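Local coordinates for protein epoxyqueuosine reductase (Streptococcus thermophilus, PDB 5D6S) that belongs to the QueG family of epoxyqueuosine reductases and binds cobalamin together with two iron/sulfur clusters, at residues K118-S123 / G262-Q267; L180-S183 / G187-M190; K340-I345 / L373-G378; A357-G362 / Q387-L392. All coordinates share one frame; numbering follows the deposited sequence.

Contact 1 (K118-S123 / G262-Q267); sequences KITPNS and GCDICQ. With SF4 (iron/sulfur cluster), chain G.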
loop_
_atom_site.group_PDB
_atom_site.type_symbol
_atom_site.label_atom_id
_atom_site.label_comp_id
_atom_site.label_asym_id
_atom_site.label_seq_id
_atom_site.Cartn_x
_atom_site.Cartn_y
_atom_site.Cartn_z
ATOM N N LYS A 118 9.618 -9.661 -2.520
ATOM C CA LYS A 118 9.714 -8.313 -1.966
ATOM C C LYS A 118 8.338 -7.863 -1.505
ATOM O O LYS A 118 7.318 -8.334 -1.967
ATOM C CB LYS A 118 10.228 -7.301 -2.995
ATOM C CG LYS A 118 11.546 -7.619 -3.692
ATOM C CD LYS A 118 11.718 -6.733 -4.935
ATOM C CE LYS A 118 12.835 -7.201 -5.858
ATOM N NZ LYS A 118 14.167 -7.160 -5.195
ATOM N N ILE A 119 8.326 -6.880 -0.639
ATOM C CA ILE A 119 7.109 -6.381 -0.047
ATOM C C ILE A 119 7.344 -4.889 0.255
ATOM O O ILE A 119 8.309 -4.542 0.896
ATOM C CB ILE A 119 6.738 -7.189 1.209
ATOM C CG1 ILE A 119 5.754 -6.301 2.024
ATOM C CG2 ILE A 119 8.034 -7.635 1.883
ATOM C CD1 ILE A 119 6.091 -5.821 3.423
ATOM N N THR A 120 6.472 -4.019 -0.262
ATOM C CA THR A 120 6.684 -2.548 -0.280
ATOM C C THR A 120 7.270 -1.951 0.998
ATOM O O THR A 120 6.884 -2.341 2.100
ATOM C CB THR A 120 5.386 -1.766 -0.589
ATOM O OG1 THR A 120 5.643 -0.363 -0.472
ATOM C CG2 THR A 120 4.287 -2.109 0.370
ATOM N N PRO A 121 8.210 -1.002 0.857
ATOM C CA PRO A 121 8.800 -0.351 2.039
ATOM C C PRO A 121 7.764 0.392 2.873
ATOM O O PRO A 121 7.996 0.617 4.061
ATOM C CB PRO A 121 9.818 0.638 1.459
ATOM C CG PRO A 121 9.798 0.500 -0.032
ATOM C CD PRO A 121 8.677 -0.413 -0.420
ATOM N N ASN A 122 6.633 0.760 2.240
ATOM C CA ASN A 122 5.458 1.314 2.935
ATOM C C ASN A 122 4.964 0.435 4.082
ATOM O O ASN A 122 4.199 0.883 4.942
ATOM C CB ASN A 122 4.310 1.531 1.933
ATOM C CG ASN A 122 3.209 2.447 2.472
ATOM O OD1 ASN A 122 3.474 3.536 2.974
ATOM N ND2 ASN A 122 1.966 2.013 2.365
ATOM N N SER A 123 5.366 -0.837 4.055
ATOM C CA SER A 123 4.959 -1.800 5.048
ATOM C C SER A 123 6.151 -2.458 5.741
ATOM O O SER A 123 6.017 -3.580 6.242
ATOM C CB SER A 123 4.084 -2.869 4.401
ATOM O OG SER A 123 3.486 -3.696 5.380
ATOM N N GLY A 262 1.824 -4.428 -2.302
ATOM C CA GLY A 262 2.077 -3.070 -2.762
ATOM C C GLY A 262 2.846 -3.026 -4.066
ATOM O O GLY A 262 3.186 -4.064 -4.653
ATOM N N CYS A 263 3.066 -1.795 -4.527
ATOM C CA CYS A 263 3.838 -1.485 -5.694
ATOM C C CYS A 263 4.499 -0.134 -5.441
ATOM O O CYS A 263 3.846 0.802 -4.973
ATOM C CB CYS A 263 2.917 -1.446 -6.924
ATOM S SG CYS A 263 3.658 -0.957 -8.489
ATOM N N ASP A 264 5.764 -0.021 -5.826
ATOM C CA ASP A 264 6.510 1.230 -5.719
ATOM C C ASP A 264 7.041 1.754 -7.054
ATOM O O ASP A 264 7.774 2.730 -7.086
ATOM C CB ASP A 264 7.656 1.047 -4.744
ATOM C CG ASP A 264 7.164 0.888 -3.318
ATOM O OD1 ASP A 264 6.380 -0.051 -3.064
ATOM O OD2 ASP A 264 7.546 1.706 -2.474
ATOM N N ILE A 265 6.634 1.141 -8.161
ATOM C CA ILE A 265 7.205 1.468 -9.462
ATOM C C ILE A 265 7.069 2.980 -9.783
ATOM O O ILE A 265 7.993 3.583 -10.300
ATOM C CB ILE A 265 6.621 0.512 -10.551
ATOM C CG1 ILE A 265 7.199 -0.901 -10.327
ATOM C CG2 ILE A 265 6.941 0.964 -11.980
ATOM C CD1 ILE A 265 6.426 -2.036 -10.983
ATOM N N CYS A 266 5.920 3.575 -9.473
ATOM C CA CYS A 266 5.629 4.986 -9.805
ATOM C C CYS A 266 6.357 5.961 -8.892
ATOM O O CYS A 266 6.307 7.166 -9.113
ATOM C CB CYS A 266 4.113 5.267 -9.785
ATOM S SG CYS A 266 3.183 4.630 -8.358
ATOM N N GLN A 267 7.033 5.437 -7.879
ATOM C CA GLN A 267 7.877 6.223 -6.976
ATOM C C GLN A 267 9.381 6.017 -7.218
ATOM O O GLN A 267 10.162 6.961 -7.150
ATOM C CB GLN A 267 7.569 5.854 -5.518
ATOM C CG GLN A 267 6.231 6.371 -4.986
ATOM C CD GLN A 267 5.952 5.887 -3.564
ATOM O OE1 GLN A 267 5.426 4.787 -3.363
ATOM N NE2 GLN A 267 6.299 6.700 -2.578
HETATM FE FE1 SF4 G . -0.039 1.444 -9.016
HETATM FE FE2 SF4 G . 2.307 0.514 -9.544
HETATM FE FE3 SF4 G . 1.965 3.079 -9.213
HETATM FE FE4 SF4 G . 1.075 1.937 -11.334
HETATM S S1 SF4 G . 3.060 2.100 -10.724
HETATM S S2 SF4 G . 0.065 3.265 -10.082
HETATM S S3 SF4 G . 0.538 0.027 -10.498
HETATM S S4 SF4 G . 1.680 1.548 -7.791
#
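Thr-120 meets Asp-264 beside the bound cobalamin, where an ST turn in the loop 118-123 faces a segment of the 4Fe-4S double cluster binding domain. OG1 of Thr-120 donates to OD1 of Asp-264 over 2.7 Å. It arrives on the syn lone pair of OD1, the side of the other carboxylate oxygen. OG1 of Thr-120 also accepts from the backbone N of Asn-122 at 3.1 Å, which closes the ST turn. With OG1 trans to its own N (chi1 175°), Thr-120 reaches both partners. The same torsion brings the methyl CG2 of Thr-120 within 4.0 Å of CA of Gly-262.

The side chains of Thr-120 and Asp-264 cross at about a right angle. Pro-121 and Asp-264 come from opposite directions, with CD of Pro-121 3.2 Å from OD2 of Asp-264. OD1 of Asp-264 has a further, weak hydrogen bond with N40 of cobalamin. The carboxylate is thus shared between Thr-120 and cobalamin. Asp-264 holds the N-cap position of helix 265-268, but its side chain makes no capping bond.

The neighbouring cysteines serve the cluster. SG of Cys-266 binds iron FE3 at 2.1 Å. SG of Cys-263 binds iron FE2 at 2.3 Å and also accepts a weak hydrogen bond from the backbone N of Ile-265, 3.7 Å away.

Contact 2 (L180-S183 / G187-M190); sequences LVIS and GSYM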
loop_
_atom_site.group_PDB
_atom_site.type_symbol
_atom_site.label_atom_id
_atom_site.label_comp_id
_atom_site.label_asym_id
_atom_site.label_seq_id
_atom_site.Cartn_x
_atom_site.Cartn_y
_atom_site.Cartn_z
ATOM N N LEU A 180 0.643 10.882 -5.665
ATOM C CA LEU A 180 1.228 10.954 -4.334
ATOM C C LEU A 180 1.732 12.346 -3.931
ATOM O O LEU A 180 1.986 13.203 -4.769
ATOM C CB LEU A 180 2.391 9.971 -4.244
ATOM C CG LEU A 180 1.999 8.496 -4.312
ATOM C CD1 LEU A 180 3.231 7.646 -4.598
ATOM C CD2 LEU A 180 1.347 8.077 -3.008
ATOM N N VAL A 181 1.894 12.535 -2.630
ATOM C CA VAL A 181 2.458 13.764 -2.086
ATOM C C VAL A 181 3.963 13.647 -2.048
ATOM O O VAL A 181 4.500 12.730 -1.447
ATOM C CB VAL A 181 1.931 14.063 -0.677
ATOM C CG1 VAL A 181 2.840 15.036 0.044
ATOM C CG2 VAL A 181 0.520 14.631 -0.759
ATOM N N ILE A 182 4.625 14.601 -2.699
ATOM C CA ILE A 182 6.079 14.618 -2.883
ATOM C C ILE A 182 6.682 15.826 -2.176
ATOM O O ILE A 182 6.325 16.974 -2.466
ATOM C CB ILE A 182 6.450 14.787 -4.375
ATOM C CG1 ILE A 182 5.592 13.899 -5.306
ATOM C CG2 ILE A 182 7.952 14.603 -4.556
ATOM C CD1 ILE A 182 6.264 12.667 -5.876
ATOM N N SER A 183 7.605 15.580 -1.258
ATOM C CA SER A 183 8.407 16.658 -0.655
ATOM C C SER A 183 9.816 16.660 -1.237
ATOM O O SER A 183 10.332 15.608 -1.631
ATOM C CB SER A 183 8.486 16.504 0.865
ATOM O OG SER A 183 9.505 15.587 1.241
ATOM N N GLY A 187 11.188 13.133 -0.385
ATOM C CA GLY A 187 10.581 12.456 -1.528
ATOM C C GLY A 187 9.109 12.195 -1.292
ATOM O O GLY A 187 8.476 12.913 -0.522
ATOM N N SER A 188 8.565 11.169 -1.964
ATOM C CA SER A 188 7.210 10.660 -1.670
ATOM C C SER A 188 7.219 9.641 -0.542
ATOM O O SER A 188 6.160 9.315 -0.001
ATOM C CB SER A 188 6.541 10.062 -2.900
ATOM O OG SER A 188 7.469 9.352 -3.696
ATOM N N TYR A 189 8.406 9.196 -0.134
ATOM C CA TYR A 189 8.526 8.197 0.945
ATOM C C TYR A 189 8.210 8.770 2.314
ATOM O O TYR A 189 9.024 8.717 3.241
ATOM C CB TYR A 189 9.877 7.441 0.887
ATOM C CG TYR A 189 10.094 6.752 -0.469
ATOM C CD1 TYR A 189 9.179 5.800 -0.959
ATOM C CD2 TYR A 189 11.171 7.084 -1.277
ATOM C CE1 TYR A 189 9.359 5.188 -2.190
ATOM C CE2 TYR A 189 11.356 6.473 -2.503
ATOM C CZ TYR A 189 10.448 5.527 -2.961
ATOM O OH TYR A 189 10.669 4.923 -4.189
ATOM N N MET A 190 6.968 9.256 2.421
ATOM C CA MET A 190 6.369 9.738 3.680
ATOM C C MET A 190 4.978 9.146 3.964
ATOM O O MET A 190 4.132 9.049 3.056
ATOM C CB MET A 190 6.176 11.258 3.649
ATOM C CG MET A 190 7.387 12.087 3.240
ATOM S SD MET A 190 6.919 13.808 2.991
ATOM C CE MET A 190 6.013 13.752 1.432
#
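The carbonyl oxygen of Gly-187 is approached by two donors of Ser-183. The backbone N of Ser-183 binds O of Gly-187 at 2.9 Å, nearly straight at 167° and from above the carbonyl plane. OG of Ser-183 adds a weak bond to that oxygen, 3.4 Å away. The hydroxyl also accepts from the backbone N of Tyr-186, in the turn between the two segments. A weak return bond runs from N of Gly-187 to O of Ser-183. The two residues form a single antiparallel, hydrogen-bonded bridge.

Past the bridge, packing takes over. CA of Ser-188 points a C-H at the carbonyl oxygen of Val-181, 3.4 Å away. CB of Ser-188 rests against CD1 of Ile-182 at 4.0 Å, while its OG is held by Asn-273 and by Gln-267.

The side chain of Met-190 reaches back to Ser-183 and Val-181. Its sulfur SD lies 3.6 Å from OG of Ser-183. A bend at chi3 (-73°) then turns the methyl CE towards CG1 of Val-181, at 3.7 Å. The Met-190 and Val-181 side chains cross at about a right angle.

Tyr-189 is the centre of an inverse gamma turn that leads into strand 190-197. Val-181 N and Met-190 O both hydrogen-bond cobalamin, so this short beta-hairpin-like turn, closed by a single antiparallel bridge, forms part of the cobalamin pocket.

Contact 3 (K340-I345 / L373-G378); sequences KLMEII and LDYMRG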
loop_
_atom_site.group_PDB
_atom_site.type_symbol
_atom_site.label_atom_id
_atom_site.label_comp_id
_atom_site.label_asym_id
_atom_site.label_seq_id
_atom_site.Cartn_x
_atom_site.Cartn_y
_atom_site.Cartn_z
ATOM N N LYS A 340 5.289 -28.466 -2.954
ATOM C CA LYS A 340 4.403 -27.681 -2.090
ATOM C C LYS A 340 3.086 -27.299 -2.769
ATOM O O LYS A 340 2.014 -27.297 -2.167
ATOM C CB LYS A 340 5.116 -26.416 -1.617
ATOM C CG LYS A 340 4.292 -25.554 -0.676
ATOM C CD LYS A 340 3.771 -26.319 0.508
ATOM C CE LYS A 340 3.011 -25.404 1.463
ATOM N NZ LYS A 340 2.508 -26.153 2.643
ATOM N N LEU A 341 3.182 -26.915 -4.019
ATOM C CA LEU A 341 1.998 -26.566 -4.772
ATOM C C LEU A 341 1.090 -27.795 -4.863
ATOM O O LEU A 341 -0.123 -27.681 -4.829
ATOM C CB LEU A 341 2.409 -26.036 -6.159
ATOM C CG LEU A 341 3.209 -24.722 -6.109
ATOM C CD1 LEU A 341 3.902 -24.434 -7.410
ATOM C CD2 LEU A 341 2.326 -23.540 -5.753
ATOM N N MET A 342 1.686 -28.974 -4.981
ATOM C CA MET A 342 0.909 -30.179 -5.145
ATOM C C MET A 342 0.183 -30.442 -3.850
ATOM O O MET A 342 -0.947 -30.888 -3.863
ATOM C CB MET A 342 1.779 -31.359 -5.583
ATOM C CG MET A 342 1.991 -31.496 -7.087
ATOM S SD MET A 342 3.429 -32.548 -7.520
ATOM C CE MET A 342 2.607 -33.693 -8.640
ATOM N N GLU A 343 0.818 -30.141 -2.728
ATOM C CA GLU A 343 0.224 -30.337 -1.397
ATOM C C GLU A 343 -0.970 -29.407 -1.192
ATOM O O GLU A 343 -2.027 -29.828 -0.695
ATOM C CB GLU A 343 1.252 -30.129 -0.274
ATOM C CG GLU A 343 2.260 -31.274 -0.158
ATOM C CD GLU A 343 3.476 -30.971 0.739
ATOM O OE1 GLU A 343 3.393 -30.049 1.584
ATOM O OE2 GLU A 343 4.516 -31.662 0.572
ATOM N N ILE A 344 -0.800 -28.141 -1.569
ATOM C CA ILE A 344 -1.884 -27.181 -1.471
ATOM C C ILE A 344 -3.094 -27.678 -2.271
ATOM O O ILE A 344 -4.218 -27.684 -1.793
ATOM C CB ILE A 344 -1.420 -25.813 -1.997
ATOM C CG1 ILE A 344 -0.513 -25.163 -0.989
ATOM C CG2 ILE A 344 -2.602 -24.888 -2.269
ATOM C CD1 ILE A 344 0.307 -24.048 -1.570
ATOM N N ILE A 345 -2.836 -28.086 -3.508
ATOM C CA ILE A 345 -3.889 -28.526 -4.415
ATOM C C ILE A 345 -4.628 -29.781 -3.912
ATOM O O ILE A 345 -5.827 -29.879 -4.074
ATOM C CB ILE A 345 -3.332 -28.807 -5.820
ATOM C CG1 ILE A 345 -2.846 -27.521 -6.487
ATOM C CG2 ILE A 345 -4.390 -29.485 -6.677
ATOM C CD1 ILE A 345 -2.006 -27.772 -7.725
ATOM N N LEU A 373 1.779 -34.831 -16.811
ATOM C CA LEU A 373 0.545 -34.760 -17.608
ATOM C C LEU A 373 -0.555 -35.638 -16.997
ATOM O O LEU A 373 -1.703 -35.227 -16.906
ATOM C CB LEU A 373 0.783 -35.147 -19.060
ATOM C CG LEU A 373 1.752 -34.234 -19.822
ATOM C CD1 LEU A 373 2.055 -34.803 -21.191
ATOM C CD2 LEU A 373 1.197 -32.822 -19.950
ATOM N N ASP A 374 -0.190 -36.816 -16.510
ATOM C CA ASP A 374 -1.166 -37.682 -15.843
ATOM C C ASP A 374 -1.660 -37.051 -14.517
ATOM O O ASP A 374 -2.844 -37.144 -14.189
ATOM C CB ASP A 374 -0.602 -39.099 -15.611
ATOM C CG ASP A 374 -0.318 -39.868 -16.930
ATOM O OD1 ASP A 374 -0.458 -39.280 -18.033
ATOM O OD2 ASP A 374 0.054 -41.074 -16.853
ATOM N N TYR A 375 -0.762 -36.408 -13.761
ATOM C CA TYR A 375 -1.156 -35.754 -12.492
ATOM C C TYR A 375 -2.231 -34.747 -12.800
ATOM O O TYR A 375 -3.282 -34.734 -12.159
ATOM C CB TYR A 375 0.033 -35.042 -11.820
ATOM C CG TYR A 375 -0.372 -34.115 -10.688
ATOM C CD1 TYR A 375 -0.866 -34.625 -9.500
ATOM C CD2 TYR A 375 -0.298 -32.730 -10.810
ATOM C CE1 TYR A 375 -1.281 -33.800 -8.453
ATOM C CE2 TYR A 375 -0.697 -31.888 -9.755
ATOM C CZ TYR A 375 -1.185 -32.436 -8.578
ATOM O OH TYR A 375 -1.582 -31.646 -7.488
ATOM N N MET A 376 -1.931 -33.880 -13.769
ATOM C CA MET A 376 -2.788 -32.734 -14.113
ATOM C C MET A 376 -4.085 -33.215 -14.712
ATOM O O MET A 376 -5.147 -32.792 -14.292
ATOM C CB MET A 376 -2.046 -31.798 -15.090
ATOM C CG MET A 376 -2.738 -30.497 -15.443
ATOM S SD MET A 376 -3.064 -29.398 -14.064
ATOM C CE MET A 376 -1.382 -28.955 -13.585
ATOM N N ARG A 377 -3.990 -34.127 -15.679
ATOM C CA ARG A 377 -5.177 -34.720 -16.293
ATOM C C ARG A 377 -6.106 -35.258 -15.207
ATOM O O ARG A 377 -7.328 -35.176 -15.320
ATOM C CB ARG A 377 -4.787 -35.851 -17.275
ATOM C CG ARG A 377 -5.925 -36.387 -18.150
ATOM C CD ARG A 377 -5.478 -37.513 -19.099
ATOM N NE ARG A 377 -4.278 -37.176 -19.895
ATOM C CZ ARG A 377 -3.059 -37.699 -19.728
ATOM N NH1 ARG A 377 -2.834 -38.621 -18.795
ATOM N NH2 ARG A 377 -2.049 -37.305 -20.507
ATOM N N GLY A 378 -5.505 -35.814 -14.165
ATOM C CA GLY A 378 -6.229 -36.526 -13.106
ATOM C C GLY A 378 -6.810 -35.721 -11.944
ATOM O O GLY A 378 -7.483 -36.284 -11.084
#
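Met-342 on helix 338-347 lies along the ring of Tyr-375 on helix 370-377, in the all-helical C-terminal part of the chain. The two side chains run past each other in opposite directions. CB of Met-342 starts near the phenol end, 3.9 Å from OH of Tyr-375. CG follows at 3.6 Å from CZ of Tyr-375. SD of Met-342 then passes above the face at a distance, 4.8 Å from the ring centroid, which makes a Met-aromatic contact. The chain bends at chi3 (127°), and the methyl CE of Met-342 comes down over the middle of the ring. CE lies 3.6 Å from the centroid and only 8° off the ring normal, a CH-pi contact.

Ile-345 packs against the phenol end, with its CG2 3.6 Å from OH of Tyr-375. This side chain also packs on helix 351-364, through Ala-357, Ile-358 and Leu-361. The hydroxyl of Tyr-375 hydrogen-bonds Asp-346, which follows Ile-345 on helix 338-347.

No hydrogen bond joins the two segments themselves. Their cohesion comes from dispersion and from a methyl, probably polarised by its sulfur, set over the electron-rich ring face.

Contact 4 (A357-G362 / Q387-L392); sequences AIWALG and QAEWEL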
loop_
_atom_site.group_PDB
_atom_site.type_symbol
_atom_site.label_atom_id
_atom_site.label_comp_id
_atom_site.label_asym_id
_atom_site.label_seq_id
_atom_site.Cartn_x
_atom_site.Cartn_y
_atom_site.Cartn_z
ATOM N N ALA A 357 -2.361 -22.145 -7.411
ATOM C CA ALA A 357 -1.326 -23.170 -7.518
ATOM C C ALA A 357 -1.421 -23.977 -8.828
ATOM O O ALA A 357 -0.402 -24.253 -9.448
ATOM C CB ALA A 357 -1.371 -24.102 -6.323
ATOM N N ILE A 358 -2.632 -24.344 -9.245
ATOM C CA ILE A 358 -2.807 -25.053 -10.505
ATOM C C ILE A 358 -2.232 -24.253 -11.666
ATOM O O ILE A 358 -1.432 -24.762 -12.442
ATOM C CB ILE A 358 -4.293 -25.340 -10.763
ATOM C CG1 ILE A 358 -4.739 -26.488 -9.857
ATOM C CG2 ILE A 358 -4.521 -25.703 -12.219
ATOM C CD1 ILE A 358 -6.219 -26.665 -9.854
ATOM N N TRP A 359 -2.575 -22.962 -11.720
ATOM C CA TRP A 359 -1.963 -22.060 -12.663
ATOM C C TRP A 359 -0.446 -22.087 -12.535
ATOM O O TRP A 359 0.268 -22.148 -13.530
ATOM C CB TRP A 359 -2.469 -20.619 -12.442
ATOM C CG TRP A 359 -1.745 -19.574 -13.265
ATOM C CD1 TRP A 359 -1.889 -19.344 -14.600
ATOM C CD2 TRP A 359 -0.763 -18.652 -12.808
ATOM N NE1 TRP A 359 -1.063 -18.315 -15.003
ATOM C CE2 TRP A 359 -0.369 -17.867 -13.919
ATOM C CE3 TRP A 359 -0.191 -18.391 -11.574
ATOM C CZ2 TRP A 359 0.586 -16.861 -13.825
ATOM C CZ3 TRP A 359 0.777 -17.368 -11.474
ATOM C CH2 TRP A 359 1.150 -16.626 -12.593
ATOM N N ALA A 360 0.029 -21.977 -11.309
ATOM C CA ALA A 360 1.458 -21.840 -11.038
ATOM C C ALA A 360 2.241 -23.043 -11.602
ATOM O O ALA A 360 3.361 -22.875 -12.138
ATOM C CB ALA A 360 1.714 -21.651 -9.549
ATOM N N LEU A 361 1.662 -24.240 -11.523
ATOM C CA LEU A 361 2.334 -25.398 -12.126
ATOM C C LEU A 361 2.467 -25.262 -13.641
ATOM O O LEU A 361 3.470 -25.686 -14.212
ATOM C CB LEU A 361 1.641 -26.686 -11.765
ATOM C CG LEU A 361 1.765 -27.099 -10.302
ATOM C CD1 LEU A 361 0.851 -28.272 -10.044
ATOM C CD2 LEU A 361 3.178 -27.462 -9.913
ATOM N N GLY A 362 1.485 -24.639 -14.283
ATOM C CA GLY A 362 1.558 -24.431 -15.718
ATOM C C GLY A 362 2.639 -23.447 -16.123
ATOM O O GLY A 362 3.055 -23.390 -17.277
ATOM N N GLN A 387 -11.428 -25.003 -11.610
ATOM C CA GLN A 387 -11.844 -25.578 -12.892
ATOM C C GLN A 387 -11.353 -24.722 -14.044
ATOM O O GLN A 387 -10.697 -25.204 -14.960
ATOM C CB GLN A 387 -13.368 -25.671 -12.968
ATOM C CG GLN A 387 -13.913 -26.362 -14.206
ATOM C CD GLN A 387 -13.797 -27.873 -14.121
ATOM O OE1 GLN A 387 -13.898 -28.463 -13.034
ATOM N NE2 GLN A 387 -13.590 -28.516 -15.266
ATOM N N ALA A 388 -11.593 -23.425 -13.938
ATOM C CA ALA A 388 -11.169 -22.500 -14.961
ATOM C C ALA A 388 -9.661 -22.523 -15.194
ATOM O O ALA A 388 -9.204 -22.586 -16.342
ATOM C CB ALA A 388 -11.631 -21.105 -14.606
ATOM N N GLU A 389 -8.885 -22.464 -14.121
ATOM C CA GLU A 389 -7.415 -22.449 -14.239
ATOM C C GLU A 389 -6.923 -23.774 -14.781
ATOM O O GLU A 389 -5.993 -23.817 -15.575
ATOM C CB GLU A 389 -6.735 -22.156 -12.879
ATOM C CG GLU A 389 -7.040 -20.792 -12.278
ATOM C CD GLU A 389 -6.630 -19.629 -13.169
ATOM O OE1 GLU A 389 -7.356 -18.610 -13.193
ATOM O OE2 GLU A 389 -5.594 -19.723 -13.876
ATOM N N TRP A 390 -7.563 -24.847 -14.345
ATOM C CA TRP A 390 -7.229 -26.185 -14.797
ATOM C C TRP A 390 -7.433 -26.342 -16.298
ATOM O O TRP A 390 -6.565 -26.883 -16.982
ATOM C CB TRP A 390 -8.086 -27.204 -14.046
ATOM C CG TRP A 390 -7.924 -28.623 -14.466
ATOM C CD1 TRP A 390 -6.848 -29.416 -14.251
ATOM C CD2 TRP A 390 -8.889 -29.429 -15.134
ATOM N NE1 TRP A 390 -7.080 -30.677 -14.738
ATOM C CE2 TRP A 390 -8.328 -30.710 -15.287
ATOM C CE3 TRP A 390 -10.175 -29.192 -15.616
ATOM C CZ2 TRP A 390 -8.995 -31.740 -15.902
ATOM C CZ3 TRP A 390 -10.854 -30.231 -16.232
ATOM C CH2 TRP A 390 -10.267 -31.484 -16.364
ATOM N N GLU A 391 -8.583 -25.910 -16.798
ATOM C CA GLU A 391 -8.845 -25.964 -18.243
ATOM C C GLU A 391 -7.741 -25.274 -19.038
ATOM O O GLU A 391 -7.344 -25.744 -20.083
ATOM C CB GLU A 391 -10.186 -25.324 -18.578
ATOM C CG GLU A 391 -11.359 -26.190 -18.210
ATOM C CD GLU A 391 -12.694 -25.464 -18.324
ATOM O OE1 GLU A 391 -12.747 -24.415 -19.011
ATOM O OE2 GLU A 391 -13.689 -25.955 -17.717
ATOM N N LEU A 392 -7.270 -24.146 -18.538
ATOM C CA LEU A 392 -6.225 -23.405 -19.232
ATOM C C LEU A 392 -4.903 -24.151 -19.265
ATOM O O LEU A 392 -4.204 -24.107 -20.275
ATOM C CB LEU A 392 -6.019 -22.021 -18.595
ATOM C CG LEU A 392 -7.039 -20.964 -19.033
ATOM C CD1 LEU A 392 -7.123 -19.809 -18.042
ATOM C CD2 LEU A 392 -6.700 -20.436 -20.416
#
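Helices 351-364 and 384-396 lie side by side in the helical C-terminal part of the chain. Their segments run nearly parallel, at 13°, with axes 8.7 Å apart. This is consistent with the stacked helices of an alpha-solenoid. No hydrogen bond crosses between the two segments.

Ile-358 makes the apolar half of the contact. Its branch methyl CG2, placed opposite the backbone N of Ile-358, reaches the facing helix backbone. CG2 of Ile-358 lies 3.8 Å from CA of Trp-390 and 4.0 Å from C of Glu-389. The indole of Trp-390 leads away from segment 357-362. Its NE1 hydrogen-bonds the backbone O of Met-376 on helix 370-377, which links a third helix to the pair.

Trp-359 and Glu-389 make the other half. Their side chains lie alongside each other and point the same way. The chain of Glu-389 is bent at chi2 (-59°). Its OE2 sits 3.6 Å from CB of Trp-359 and 3.8 Å from CD1 of Trp-359. The carboxylate plane stands almost perpendicular to the indole, at 89°.

Outside both segments, Arg-253 of helix 250-255 makes a salt bridge to OE1 of Glu-389 and a cation-pi contact with the ring of Trp-359. Glu-389 is buried, and this pairing with Arg-253 probably helps it to stay ionised.

Overall arrangement
Contacts 1 and 2 are buried in the part of the protein that binds cobalamin and the iron/sulfur clusters; their centres are 13 Å apart. They meet at Gln-267, and both line the cobalamin pocket. Contacts 3 and 4 lie in the C-terminal helices, on the other side of the chain's centre from contact 2. Contact 3 is partly buried, contact 4 buried. Their segments alternate along the chain, and they share the packing of helices 338-347 and 351-364. Contact 1 rests on a side-chain hydrogen bond, contact 2 on one sound and one weak backbone bond plus packing. Contact 3 relies on aromatic and apolar packing, contact 4 on packing that includes a buried carboxylate beside an indole.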